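Local coordinates for biofilm-associated surface protein (Staphylococcus aureus, PDB 7C7U) that probably mediates cell adhesion and biofilm formation as a calcium-binding, cell wall-anchored surface protein, acting as a switch for functional amyloid assembly, at residues A[216-221]-A[228-233]. Sequence-based numbering, arbitrary orientation.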
ATOM      1  N   SER A 216      15.161   5.804   6.630  1.00 30.99           N
ATOM      2  CA  SER A 216      13.929   5.240   6.103  1.00 35.13           C
ATOM      3  C   SER A 216      12.780   6.050   6.667  1.00 34.43           C
ATOM      4  O   SER A 216      12.855   6.527   7.799  1.00 37.01           O
ATOM      5  CB  SER A 216      13.787   3.754   6.461  1.00 40.05           C
ATOM      6  OG  SER A 216      13.615   3.577   7.858  1.00 41.50           O
ATOM      7  N   ALA A 217      11.733   6.236   5.866  1.00 34.58           N
ATOM      8  CA  ALA A 217      10.567   7.000   6.279  1.00 31.75           C
ATOM      9  C   ALA A 217       9.350   6.131   6.011  1.00 30.29           C
ATOM     10  O   ALA A 217       9.197   5.611   4.903  1.00 30.12           O
ATOM     11  CB  ALA A 217      10.461   8.335   5.524  1.00 29.21           C
ATOM     12  N   THR A 218       8.521   5.937   7.031  1.00 30.26           N
ATOM     13  CA  THR A 218       7.387   5.030   6.939  1.00 31.50           C
ATOM     14  C   THR A 218       6.165   5.665   7.581  1.00 27.86           C
ATOM     15  O   THR A 218       6.260   6.649   8.312  1.00 34.94           O
ATOM     16  CB  THR A 218       7.672   3.681   7.622  1.00 35.61           C
ATOM     17  OG1 THR A 218       8.108   3.900   8.965  1.00 32.94           O
ATOM     18  CG2 THR A 218       8.730   2.885   6.870  1.00 34.10           C
ATOM     19  N   TYR A 219       5.004   5.062   7.337  1.00 31.82           N
ATOM     20  CA  TYR A 219       3.762   5.471   7.973  1.00 30.70           C
ATOM     21  C   TYR A 219       3.385   4.457   9.048  1.00 32.17           C
ATOM     22  O   TYR A 219       3.495   3.248   8.832  1.00 36.20           O
ATOM     23  CB  TYR A 219       2.635   5.595   6.935  1.00 30.60           C
ATOM     24  CG  TYR A 219       1.267   5.723   7.545  1.00 33.15           C
ATOM     25  CD1 TYR A 219       0.891   6.882   8.226  1.00 32.95           C
ATOM     26  CD2 TYR A 219       0.347   4.691   7.443  1.00 36.13           C
ATOM     27  CE1 TYR A 219      -0.360   6.996   8.786  1.00 35.22           C
ATOM     28  CE2 TYR A 219      -0.914   4.797   8.005  1.00 35.95           C
ATOM     29  CZ  TYR A 219      -1.254   5.947   8.676  1.00 34.80           C
ATOM     30  OH  TYR A 219      -2.501   6.066   9.227  1.00 39.68           O
ATOM     31  N   ASN A 220       2.964   4.949  10.210  1.00 31.33           N
ATOM     32  CA  ASN A 220       2.513   4.079  11.299  1.00 36.35           C
ATOM     33  C   ASN A 220       1.178   4.592  11.826  1.00 33.60           C
ATOM     34  O   ASN A 220       1.107   5.670  12.426  1.00 33.47           O
ATOM     35  CB  ASN A 220       3.563   3.986  12.417  1.00 34.38           C
ATOM     36  CG  ASN A 220       3.210   2.929  13.463  1.00 41.31           C
ATOM     37  OD1 ASN A 220       2.109   2.937  14.011  1.00 42.54           O
ATOM     38  ND2 ASN A 220       4.141   2.015  13.738  1.00 38.57           N
ATOM     39  N   GLU A 221       0.125   3.792  11.633  1.00 37.47           N
ATOM     40  CA  GLU A 221      -1.220   4.196  12.023  1.00 41.89           C
ATOM     41  C   GLU A 221      -1.393   4.297  13.535  1.00 42.28           C
ATOM     42  O   GLU A 221      -2.327   4.962  13.994  1.00 41.90           O
ATOM     43  CB  GLU A 221      -2.242   3.208  11.465  1.00 42.67           C
ATOM     44  CG  GLU A 221      -2.077   1.790  12.002  1.00 46.68           C
ATOM     45  CD  GLU A 221      -1.170   0.916  11.138  1.00 53.36           C
ATOM     46  OE1 GLU A 221      -0.196   1.439  10.528  1.00 49.89           O
ATOM     47  OE2 GLU A 221      -1.434  -0.304  11.065  1.00 53.55           O
ATOM     48  N   GLY A 228       1.107   8.470  12.199  1.00 33.89           N
ATOM     49  CA  GLY A 228       2.315   9.278  12.165  1.00 32.62           C
ATOM     50  C   GLY A 228       3.297   8.801  11.121  1.00 30.51           C
ATOM     51  O   GLY A 228       3.125   7.760  10.484  1.00 29.27           O
ATOM     52  N   ILE A 229       4.328   9.619  10.921  1.00 31.31           N
ATOM     53  CA  ILE A 229       5.414   9.304  10.012  1.00 30.57           C
ATOM     54  C   ILE A 229       6.647   9.085  10.875  1.00 27.23           C
ATOM     55  O   ILE A 229       6.951   9.913  11.738  1.00 28.64           O
ATOM     56  CB  ILE A 229       5.628  10.425   8.972  1.00 29.47           C
ATOM     57  CG1 ILE A 229       4.347  10.657   8.141  1.00 28.77           C
ATOM     58  CG2 ILE A 229       6.802  10.087   8.048  1.00 28.71           C
ATOM     59  CD1 ILE A 229       3.989   9.463   7.306  1.00 28.79           C
ATOM     60  N   LEU A 230       7.311   7.949  10.685  1.00 25.03           N
ATOM     61  CA  LEU A 230       8.542   7.630  11.399  1.00 28.28           C
ATOM     62  C   LEU A 230       9.718   7.811  10.455  1.00 29.73           C
ATOM     63  O   LEU A 230       9.743   7.217   9.377  1.00 33.66           O
ATOM     64  CB  LEU A 230       8.527   6.198  11.933  1.00 31.79           C
ATOM     65  CG  LEU A 230       7.330   5.745  12.772  1.00 36.19           C
ATOM     66  CD1 LEU A 230       7.539   4.319  13.210  1.00 38.82           C
ATOM     67  CD2 LEU A 230       7.150   6.654  13.979  1.00 37.06           C
ATOM     68  N   ILE A 231      10.700   8.595  10.872  1.00 31.60           N
ATOM     69  CA  ILE A 231      11.879   8.866  10.056  1.00 30.66           C
ATOM     70  C   ILE A 231      13.054   8.299  10.834  1.00 26.95           C
ATOM     71  O   ILE A 231      13.463   8.893  11.832  1.00 28.09           O
ATOM     72  CB  ILE A 231      12.044  10.360   9.791  1.00 28.89           C
ATOM     73  CG1 ILE A 231      10.796  10.887   9.060  1.00 33.70           C
ATOM     74  CG2 ILE A 231      13.321  10.644   8.957  1.00 30.87           C
ATOM     75  CD1 ILE A 231      10.474  12.277   9.471  1.00 35.98           C
ATOM     76  N   ASP A 232      13.540   7.117  10.443  1.00 25.76           N
ATOM     77  CA  ASP A 232      14.558   6.396  11.209  1.00 33.48           C
ATOM     78  C   ASP A 232      15.900   6.483  10.500  1.00 34.41           C
ATOM     79  O   ASP A 232      16.047   5.961   9.391  1.00 36.82           O
ATOM     80  CB  ASP A 232      14.204   4.922  11.395  1.00 31.90           C
ATOM     81  CG  ASP A 232      12.932   4.706  12.205  1.00 36.93           C
ATOM     82  OD1 ASP A 232      12.602   5.542  13.063  1.00 37.32           O
ATOM     83  OD2 ASP A 232      12.275   3.672  11.985  1.00 39.63           O
ATOM     84  N   GLN A 233      16.894   7.057  11.168  1.00 29.78           N
ATOM     85  CA  GLN A 233      18.236   7.123  10.611  1.00 27.81           C
ATOM     86  C   GLN A 233      19.113   6.046  11.245  1.00 30.08           C
ATOM     87  O   GLN A 233      19.060   5.829  12.456  1.00 32.59           O
ATOM     88  CB  GLN A 233      18.846   8.506  10.840  1.00 26.58           C
ATOM     89  CG  GLN A 233      20.271   8.661  10.276  1.00 26.74           C
ATOM     90  CD  GLN A 233      20.789  10.081  10.380  1.00 26.69           C
ATOM     91  OE1 GLN A 233      20.089  10.968  10.873  1.00 28.39           O
ATOM     92  NE2 GLN A 233      22.037  10.301   9.949  1.00 28.65           N
TER
HETATM   93  O   HOH W   1      10.907   4.263   9.402  1.00 36.42           O
HETATM   94  O   HOH W   2      16.363   3.252   8.885  1.00 43.45           O
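Ser-216 and Asp-232 form a hydrogen-bonded antiparallel pair, Ser-216 N giving to Asp-232 O at 2.9 Å and Asp-232 N returning to Ser-216 O at 2.8 Å. Ser-216 OG, turned between its own N and carbonyl carbon (chi1 67°), bonds two waters; one of these donates to Asp-232 O, the other joins Thr-218 OG1, donates to Leu-230 O and reaches Asp-232 OD2 only weakly. The Asp-232 carboxylate makes a salt bridge through OD1 with Arg-326 of strand 323-331. On the face opposite Ser-216 and Asp-232, Ala-217 pairs with Ile-231, its CA lying 3.2 Å from Leu-230 O in a CA-H...O contact. Thr-218 exchanges two backbone bonds with Leu-230, while OG1 lies 3.8 Å from Leu-230 CB. On the same face as Ala-217, Tyr-219 meets Ile-229 at about a right angle: Ile-229 CD1 reaches the ring edge and lies 4.1 Å from Tyr-219 CB. Asn-220 closes the ladder with Gly-228, its N bonding Gly-228 O almost straight (173°), and its CB touches Leu-230 CD1 at 4.1 Å. Six backbone bonds thus zip this hairpin at the margin of a five-stranded sheet, with Ala-217, Ile-229 and Ile-231 packed on strand 381-388, Tyr-219 reaching Arg-398 of helix 397-404, and water joining hydroxyls to a backbone carbonyl beside a carboxylate whose charge Arg-326 probably stabilises.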